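2'-5' RNA Ligase (Thermus thermophilus, PDB 1IUH) is a LigT-like member of the 2H phosphoesterase clan, built on a sheet of antiparallel strands flanked by helices. Local coordinates at residues T22-F27 with P141-V146; A72-T77 with F148-P153. One frame throughout, in Å; residues are numbered along the deposited sequence.

Interaction 1: residues T22-F27 with P141-V146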
ATOM      1  N   THR A  22      -8.310 -17.117   0.975  1.00 35.43           N
ATOM      2  CA  THR A  22      -9.121 -18.282   1.092  1.00 35.53           C
ATOM      3  C   THR A  22      -8.905 -18.995   2.417  1.00 35.52           C
ATOM      4  O   THR A  22      -9.872 -19.506   3.014  1.00 33.79           O
ATOM      5  CB  THR A  22      -8.822 -19.177  -0.140  1.00 35.28           C
ATOM      6  OG1 THR A  22      -9.746 -18.833  -1.188  1.00 35.69           O
ATOM      7  CG2 THR A  22      -8.888 -20.642   0.196  1.00 34.67           C
ATOM      8  N   LYS A  23      -7.660 -18.991   2.903  1.00 35.04           N
ATOM      9  CA  LYS A  23      -7.356 -19.723   4.142  1.00 34.84           C
ATOM     10  C   LYS A  23      -8.031 -19.074   5.329  1.00 34.09           C
ATOM     11  O   LYS A  23      -8.013 -19.597   6.436  1.00 34.28           O
ATOM     12  CB  LYS A  23      -5.841 -19.757   4.436  1.00 35.38           C
ATOM     13  CG  LYS A  23      -4.878 -19.591   3.228  1.00 39.87           C
ATOM     14  CD  LYS A  23      -4.126 -20.878   2.817  1.00 40.19           C
ATOM     15  CE  LYS A  23      -4.913 -21.683   1.731  1.00 42.66           C
ATOM     16  NZ  LYS A  23      -4.448 -23.110   1.521  1.00 39.25           N
ATOM     17  N   VAL A  24      -8.702 -17.972   5.088  1.00 31.82           N
ATOM     18  CA  VAL A  24      -9.212 -17.248   6.204  1.00 31.07           C
ATOM     19  C   VAL A  24     -10.731 -17.112   6.288  1.00 31.78           C
ATOM     20  O   VAL A  24     -11.273 -16.533   7.249  1.00 31.79           O
ATOM     21  CB  VAL A  24      -8.436 -15.884   6.167  1.00 30.41           C
ATOM     22  CG1 VAL A  24      -9.356 -14.768   5.956  1.00 25.98           C
ATOM     23  CG2 VAL A  24      -7.497 -15.756   7.380  1.00 26.12           C
ATOM     24  N   ARG A  25     -11.419 -17.663   5.295  1.00 30.58           N
ATOM     25  CA  ARG A  25     -12.878 -17.622   5.258  1.00 31.32           C
ATOM     26  C   ARG A  25     -13.577 -18.411   6.416  1.00 29.27           C
ATOM     27  O   ARG A  25     -14.699 -18.096   6.819  1.00 26.68           O
ATOM     28  CB  ARG A  25     -13.350 -18.163   3.907  1.00 35.54           C
ATOM     29  CG  ARG A  25     -14.823 -18.543   3.855  1.00 42.08           C
ATOM     30  CD  ARG A  25     -15.134 -19.192   2.520  1.00 48.43           C
ATOM     31  NE  ARG A  25     -14.871 -18.230   1.448  1.00 53.99           N
ATOM     32  CZ  ARG A  25     -15.638 -18.095   0.370  1.00 55.66           C
ATOM     33  NH1 ARG A  25     -16.700 -18.894   0.237  1.00 56.74           N
ATOM     34  NH2 ARG A  25     -15.401 -17.112  -0.514  1.00 56.13           N
ATOM     35  N   PRO A  26     -12.946 -19.489   6.899  1.00 27.93           N
ATOM     36  CA  PRO A  26     -13.532 -20.267   7.987  1.00 27.24           C
ATOM     37  C   PRO A  26     -13.548 -19.397   9.269  1.00 29.52           C
ATOM     38  O   PRO A  26     -14.278 -19.693  10.251  1.00 30.05           O
ATOM     39  CB  PRO A  26     -12.559 -21.428   8.142  1.00 28.00           C
ATOM     40  CG  PRO A  26     -11.877 -21.528   6.803  1.00 27.97           C
ATOM     41  CD  PRO A  26     -11.719 -20.122   6.376  1.00 26.88           C
ATOM     42  N   PHE A  27     -12.753 -18.314   9.277  1.00 28.89           N
ATOM     43  CA  PHE A  27     -12.699 -17.491  10.471  1.00 27.45           C
ATOM     44  C   PHE A  27     -13.364 -16.153  10.401  1.00 28.70           C
ATOM     45  O   PHE A  27     -12.772 -15.186   9.952  1.00 29.07           O
ATOM     46  CB  PHE A  27     -11.277 -17.324  10.858  1.00 25.03           C
ATOM     47  CG  PHE A  27     -10.551 -18.595  10.916  1.00 23.57           C
ATOM     48  CD1 PHE A  27      -9.612 -18.916   9.949  1.00 22.66           C
ATOM     49  CD2 PHE A  27     -10.865 -19.530  11.905  1.00 24.96           C
ATOM     50  CE1 PHE A  27      -8.990 -20.157   9.948  1.00 20.44           C
ATOM     51  CE2 PHE A  27     -10.257 -20.761  11.909  1.00 22.16           C
ATOM     52  CZ  PHE A  27      -9.321 -21.071  10.922  1.00 21.52           C
ATOM     53  N   PRO A 141      -7.884 -16.842  14.496  1.00 31.81           N
ATOM     54  CA  PRO A 141      -6.513 -17.338  14.640  1.00 33.03           C
ATOM     55  C   PRO A 141      -5.538 -17.055  13.472  1.00 34.69           C
ATOM     56  O   PRO A 141      -5.955 -16.780  12.352  1.00 33.01           O
ATOM     57  CB  PRO A 141      -6.723 -18.838  14.788  1.00 32.05           C
ATOM     58  CG  PRO A 141      -7.824 -19.087  13.837  1.00 31.63           C
ATOM     59  CD  PRO A 141      -8.805 -17.956  14.179  1.00 31.87           C
ATOM     60  N   ARG A 142      -4.245 -17.119  13.774  1.00 35.56           N
ATOM     61  CA  ARG A 142      -3.228 -17.028  12.753  1.00 38.93           C
ATOM     62  C   ARG A 142      -3.477 -18.287  11.920  1.00 39.32           C
ATOM     63  O   ARG A 142      -4.012 -19.279  12.407  1.00 39.00           O
ATOM     64  CB  ARG A 142      -1.817 -17.192  13.336  1.00 39.77           C
ATOM     65  CG  ARG A 142      -1.520 -16.329  14.517  1.00 44.57           C
ATOM     66  CD  ARG A 142      -0.405 -15.313  14.279  1.00 45.88           C
ATOM     67  NE  ARG A 142      -0.437 -14.334  15.375  1.00 49.82           N
ATOM     68  CZ  ARG A 142       0.422 -13.325  15.510  1.00 50.75           C
ATOM     69  NH1 ARG A 142       1.395 -13.162  14.610  1.00 52.46           N
ATOM     70  NH2 ARG A 142       0.304 -12.478  16.524  1.00 49.06           N
ATOM     71  N   VAL A 143      -3.043 -18.245  10.680  1.00 40.55           N
ATOM     72  CA  VAL A 143      -3.141 -19.373   9.746  1.00 42.32           C
ATOM     73  C   VAL A 143      -1.684 -19.563   9.310  1.00 43.03           C
ATOM     74  O   VAL A 143      -0.931 -18.589   9.279  1.00 44.28           O
ATOM     75  CB  VAL A 143      -3.952 -18.967   8.510  1.00 43.20           C
ATOM     76  CG1 VAL A 143      -3.601 -19.896   7.336  1.00 45.78           C
ATOM     77  CG2 VAL A 143      -5.436 -18.958   8.844  1.00 42.36           C
ATOM     78  N   PRO A 144      -1.266 -20.780   8.930  1.00 43.94           N
ATOM     79  CA  PRO A 144       0.145 -20.938   8.520  1.00 43.07           C
ATOM     80  C   PRO A 144       0.588 -19.977   7.435  1.00 42.39           C
ATOM     81  O   PRO A 144      -0.224 -19.384   6.720  1.00 43.54           O
ATOM     82  CB  PRO A 144       0.233 -22.377   8.019  1.00 43.44           C
ATOM     83  CG  PRO A 144      -0.870 -23.098   8.746  1.00 45.09           C
ATOM     84  CD  PRO A 144      -2.014 -22.043   8.763  1.00 45.61           C
ATOM     85  N   PRO A 145       1.895 -19.805   7.305  1.00 41.30           N
ATOM     86  CA  PRO A 145       2.457 -18.911   6.291  1.00 40.80           C
ATOM     87  C   PRO A 145       2.024 -19.303   4.889  1.00 40.53           C
ATOM     88  O   PRO A 145       1.757 -20.465   4.637  1.00 40.87           O
ATOM     89  CB  PRO A 145       3.955 -19.082   6.482  1.00 40.81           C
ATOM     90  CG  PRO A 145       4.080 -19.384   7.999  1.00 41.14           C
ATOM     91  CD  PRO A 145       2.902 -20.268   8.281  1.00 40.59           C
ATOM     92  N   VAL A 146       1.918 -18.331   3.987  1.00 40.14           N
ATOM     93  CA  VAL A 146       1.584 -18.624   2.595  1.00 39.87           C
ATOM     94  C   VAL A 146       2.766 -18.132   1.739  1.00 40.58           C
ATOM     95  O   VAL A 146       3.027 -16.912   1.695  1.00 39.98           O
ATOM     96  CB  VAL A 146       0.309 -17.886   2.079  1.00 37.89           C
ATOM     97  CG1 VAL A 146       0.198 -18.068   0.565  1.00 36.18           C
ATOM     98  CG2 VAL A 146      -0.936 -18.439   2.714  1.00 37.37           C
TER
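F27 and P141 meet as a CH-pi pair where two surface loops of this LigT-like fold run past each other, one following helix 11-21 and the other leading into strand 150-164. The proline lies over a face of the phenyl ring: P141 CG is 3.7 Å from the centroid of the F27 ring and 18° off the ring normal, displaced toward the rim, with CE2 and CD2 as its nearest ring atoms. P26 CB lies over the centre of the opposite face, so the ring is held between two prolines, one from its own loop. Two features set it there: a type I beta turn from V24 to F27, closed by F27 N to V24 O at 3.1 Å, and a first torsion that puts CG anti to the carbonyl carbon (chi1 -50°).

V143 fills the middle of the contact with its two methyls divided. V143 CG2 reaches F27 CE1 at 3.9 Å, approaching the ring obliquely, and also touches V24 CG2. V143 CG1 turns to the lysine instead, 3.7 Å from K23 CB. No hydrogen bond crosses between the loops; the second one is tied to other parts of the chain, with V143 N bonded to Y79 OH and P141 O to W30 NE1. V24 and V146 both touch W89 on strand 88-94, so the apolar packing continues onto that strand. At the far end the K23 chain, bent at chi2 and chi3, uses its aliphatic part: K23 CD rests 4.0 Å from V146 CG2.

Interaction 2: residues A72-T77 with F148-P153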
ATOM      1  N   ALA A  72       8.815  -6.704  -9.149  1.00 29.83           N
ATOM      2  CA  ALA A  72       8.605  -6.962  -7.729  1.00 28.23           C
ATOM      3  C   ALA A  72       8.308  -8.468  -7.658  1.00 30.48           C
ATOM      4  O   ALA A  72       7.892  -9.109  -8.657  1.00 29.24           O
ATOM      5  CB  ALA A  72       7.421  -6.199  -7.186  1.00 25.95           C
ATOM      6  N   ARG A  73       8.522  -9.011  -6.462  1.00 31.21           N
ATOM      7  CA  ARG A  73       8.308 -10.404  -6.160  1.00 30.98           C
ATOM      8  C   ARG A  73       7.426 -10.413  -4.908  1.00 30.58           C
ATOM      9  O   ARG A  73       7.599  -9.621  -3.978  1.00 27.45           O
ATOM     10  CB  ARG A  73       9.656 -11.039  -5.914  1.00 33.10           C
ATOM     11  CG  ARG A  73       9.628 -12.435  -5.467  1.00 39.59           C
ATOM     12  CD  ARG A  73      10.630 -13.286  -6.274  1.00 45.53           C
ATOM     13  NE  ARG A  73       9.966 -14.449  -6.898  1.00 50.68           N
ATOM     14  CZ  ARG A  73      10.293 -14.934  -8.098  1.00 53.95           C
ATOM     15  NH1 ARG A  73      11.284 -14.363  -8.791  1.00 54.77           N
ATOM     16  NH2 ARG A  73       9.596 -15.944  -8.636  1.00 55.64           N
ATOM     17  N   LEU A  74       6.423 -11.274  -4.940  1.00 31.18           N
ATOM     18  CA  LEU A  74       5.504 -11.461  -3.826  1.00 31.98           C
ATOM     19  C   LEU A  74       6.248 -12.544  -3.054  1.00 32.72           C
ATOM     20  O   LEU A  74       6.759 -13.483  -3.649  1.00 32.20           O
ATOM     21  CB  LEU A  74       4.174 -11.956  -4.371  1.00 31.45           C
ATOM     22  CG  LEU A  74       2.894 -11.565  -3.660  1.00 29.50           C
ATOM     23  CD1 LEU A  74       2.871 -10.110  -3.401  1.00 29.35           C
ATOM     24  CD2 LEU A  74       1.741 -11.955  -4.517  1.00 28.67           C
ATOM     25  N   ARG A  75       6.355 -12.425  -1.743  1.00 35.07           N
ATOM     26  CA  ARG A  75       7.143 -13.433  -1.064  1.00 37.99           C
ATOM     27  C   ARG A  75       6.768 -13.714   0.393  1.00 37.85           C
ATOM     28  O   ARG A  75       7.287 -13.066   1.291  1.00 39.41           O
ATOM     29  CB  ARG A  75       8.603 -12.979  -1.184  1.00 41.68           C
ATOM     30  CG  ARG A  75       9.629 -14.034  -0.931  1.00 46.90           C
ATOM     31  CD  ARG A  75      10.999 -13.567  -1.408  1.00 51.16           C
ATOM     32  NE  ARG A  75      12.042 -14.468  -0.906  1.00 53.44           N
ATOM     33  CZ  ARG A  75      12.540 -14.425   0.328  1.00 52.83           C
ATOM     34  NH1 ARG A  75      12.111 -13.509   1.193  1.00 51.91           N
ATOM     35  NH2 ARG A  75      13.438 -15.334   0.705  1.00 53.54           N
ATOM     36  N   GLY A  76       5.876 -14.666   0.650  1.00 37.01           N
ATOM     37  CA  GLY A  76       5.513 -14.950   2.044  1.00 35.15           C
ATOM     38  C   GLY A  76       4.507 -14.020   2.683  1.00 33.81           C
ATOM     39  O   GLY A  76       4.244 -12.939   2.157  1.00 34.10           O
ATOM     40  N   THR A  77       3.934 -14.434   3.812  1.00 33.08           N
ATOM     41  CA  THR A  77       2.916 -13.635   4.532  1.00 31.74           C
ATOM     42  C   THR A  77       3.400 -13.262   5.926  1.00 31.03           C
ATOM     43  O   THR A  77       4.433 -13.745   6.345  1.00 32.40           O
ATOM     44  CB  THR A  77       1.668 -14.437   4.778  1.00 31.30           C
ATOM     45  OG1 THR A  77       2.085 -15.730   5.217  1.00 34.16           O
ATOM     46  CG2 THR A  77       0.795 -14.537   3.577  1.00 28.05           C
ATOM     47  N   PHE A 148       4.624 -17.352  -1.771  1.00 40.66           N
ATOM     48  CA  PHE A 148       4.125 -17.021  -3.102  1.00 41.02           C
ATOM     49  C   PHE A 148       5.059 -17.251  -4.299  1.00 41.93           C
ATOM     50  O   PHE A 148       4.659 -17.908  -5.285  1.00 41.76           O
ATOM     51  CB  PHE A 148       3.672 -15.570  -3.143  1.00 39.77           C
ATOM     52  CG  PHE A 148       2.589 -15.239  -2.168  1.00 38.30           C
ATOM     53  CD1 PHE A 148       2.896 -14.721  -0.924  1.00 36.12           C
ATOM     54  CD2 PHE A 148       1.240 -15.361  -2.532  1.00 38.15           C
ATOM     55  CE1 PHE A 148       1.870 -14.312  -0.045  1.00 36.34           C
ATOM     56  CE2 PHE A 148       0.217 -14.950  -1.656  1.00 36.76           C
ATOM     57  CZ  PHE A 148       0.545 -14.420  -0.407  1.00 35.23           C
ATOM     58  N   GLY A 149       6.274 -16.674  -4.206  1.00 41.67           N
ATOM     59  CA  GLY A 149       7.262 -16.746  -5.274  1.00 40.74           C
ATOM     60  C   GLY A 149       6.606 -16.352  -6.579  1.00 40.97           C
ATOM     61  O   GLY A 149       6.438 -17.168  -7.481  1.00 43.68           O
ATOM     62  N   LEU A 150       6.186 -15.105  -6.689  1.00 38.37           N
ATOM     63  CA  LEU A 150       5.537 -14.654  -7.909  1.00 35.39           C
ATOM     64  C   LEU A 150       6.107 -13.276  -8.289  1.00 33.78           C
ATOM     65  O   LEU A 150       5.976 -12.337  -7.522  1.00 33.84           O
ATOM     66  CB  LEU A 150       4.026 -14.572  -7.699  1.00 33.86           C
ATOM     67  CG  LEU A 150       3.274 -13.706  -8.725  1.00 35.98           C
ATOM     68  CD1 LEU A 150       3.533 -14.245 -10.139  1.00 33.95           C
ATOM     69  CD2 LEU A 150       1.780 -13.642  -8.423  1.00 35.04           C
ATOM     70  N   GLU A 151       6.704 -13.162  -9.479  1.00 31.32           N
ATOM     71  CA  GLU A 151       7.305 -11.907  -9.939  1.00 28.95           C
ATOM     72  C   GLU A 151       6.324 -11.192 -10.844  1.00 26.51           C
ATOM     73  O   GLU A 151       5.565 -11.803 -11.552  1.00 27.43           O
ATOM     74  CB  GLU A 151       8.634 -12.162 -10.702  1.00 27.33           C
ATOM     75  CG  GLU A 151       9.523 -10.916 -10.857  1.00 32.70           C
ATOM     76  CD  GLU A 151      10.801 -11.088 -11.764  1.00 34.54           C
ATOM     77  OE1 GLU A 151      11.752 -11.826 -11.428  1.00 34.37           O
ATOM     78  OE2 GLU A 151      10.852 -10.459 -12.840  1.00 35.58           O
ATOM     79  N   TRP A 152       6.300  -9.886 -10.791  1.00 24.05           N
ATOM     80  CA  TRP A 152       5.430  -9.170 -11.690  1.00 22.63           C
ATOM     81  C   TRP A 152       6.078  -7.819 -11.971  1.00 23.01           C
ATOM     82  O   TRP A 152       6.939  -7.364 -11.211  1.00 25.20           O
ATOM     83  CB  TRP A 152       4.036  -9.030 -11.082  1.00 17.70           C
ATOM     84  CG  TRP A 152       3.808  -7.815 -10.279  1.00 18.58           C
ATOM     85  CD1 TRP A 152       3.216  -6.661 -10.709  1.00 16.23           C
ATOM     86  CD2 TRP A 152       3.952  -7.682  -8.859  1.00 17.90           C
ATOM     87  NE1 TRP A 152       2.958  -5.847  -9.655  1.00 15.46           N
ATOM     88  CE2 TRP A 152       3.392  -6.432  -8.506  1.00 16.91           C
ATOM     89  CE3 TRP A 152       4.493  -8.501  -7.852  1.00 18.78           C
ATOM     90  CZ2 TRP A 152       3.344  -5.971  -7.185  1.00 18.07           C
ATOM     91  CZ3 TRP A 152       4.454  -8.060  -6.543  1.00 18.34           C
ATOM     92  CH2 TRP A 152       3.882  -6.805  -6.209  1.00 19.66           C
ATOM     93  N   PRO A 153       5.691  -7.170 -13.068  1.00 23.47           N
ATOM     94  CA  PRO A 153       6.196  -5.852 -13.512  1.00 22.78           C
ATOM     95  C   PRO A 153       5.487  -4.678 -12.868  1.00 22.38           C
ATOM     96  O   PRO A 153       4.305  -4.518 -13.100  1.00 24.50           O
ATOM     97  CB  PRO A 153       5.903  -5.856 -15.047  1.00 22.21           C
ATOM     98  CG  PRO A 153       5.825  -7.345 -15.395  1.00 22.97           C
ATOM     99  CD  PRO A 153       5.022  -7.866 -14.186  1.00 23.57           C
TER
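Backbone hydrogen bonds pair A72 with W152 in both directions, joining strands 70-80 and 150-164 as antiparallel neighbours in the sheet. A72 N reaches W152 O at 2.9 Å (168° at the hydrogen), and W152 N returns to A72 O at 2.8 Å. Two residues on, L74 N donates to L150 O, also at 2.8 Å. The return bond, L150 N to L74 O, is weak. There G149 and L150 both face L74, a G1 beta bulge, and G149 takes the positive phi that favours glycine.

Between these pairs, R73 and E151 form the non-hydrogen-bonded pair, their side chains on the face away from A72, L74, L150 and W152. R73 NH1 and E151 OE1 make a long salt bridge of 3.7 Å. The guanidinium and carboxylate planes stand 89° apart, and E151 CB lies over one guanidinium face, so the groups do not meet side by side as in a bidentate pair.

On the other face, aromatic rings receive aliphatic groups. A72 CB sits over the six-membered ring of W152, 3.7 Å from its centroid, while L74 CG lies over the F148 ring, 4.2 Å from the centroid and toward the rim. Helix 11-21 packs on this face through V13 and L17, and F98 of helix 96-113 touches A72 and W152. With CG anti to its carbonyl carbon (chi1 -59°), F148 turns its ring back over strand 70-80, and at the ring's edge F148 CD1 comes to 3.4 Å from G76 N.

In the fold
The centres of the two interactions lie about 19 Å apart, and their segments alternate along the chain: 22-27, 72-77, 141-146, 148-153. Only one residue separates the last two, so the loop of interaction 1 runs almost directly into the strand pairing of interaction 2. The contacts also touch, through a probable hydrogen bond of 2.9 Å from V146 N to T77 OG1. Helix 11-21 relates them further: interaction 1 involves the loop that follows it, whereas interaction 2 packs against its side chains. Each contact joins a segment from the first LigT-like region of the chain to one from the second, consistent with both regions forming one continuous structure.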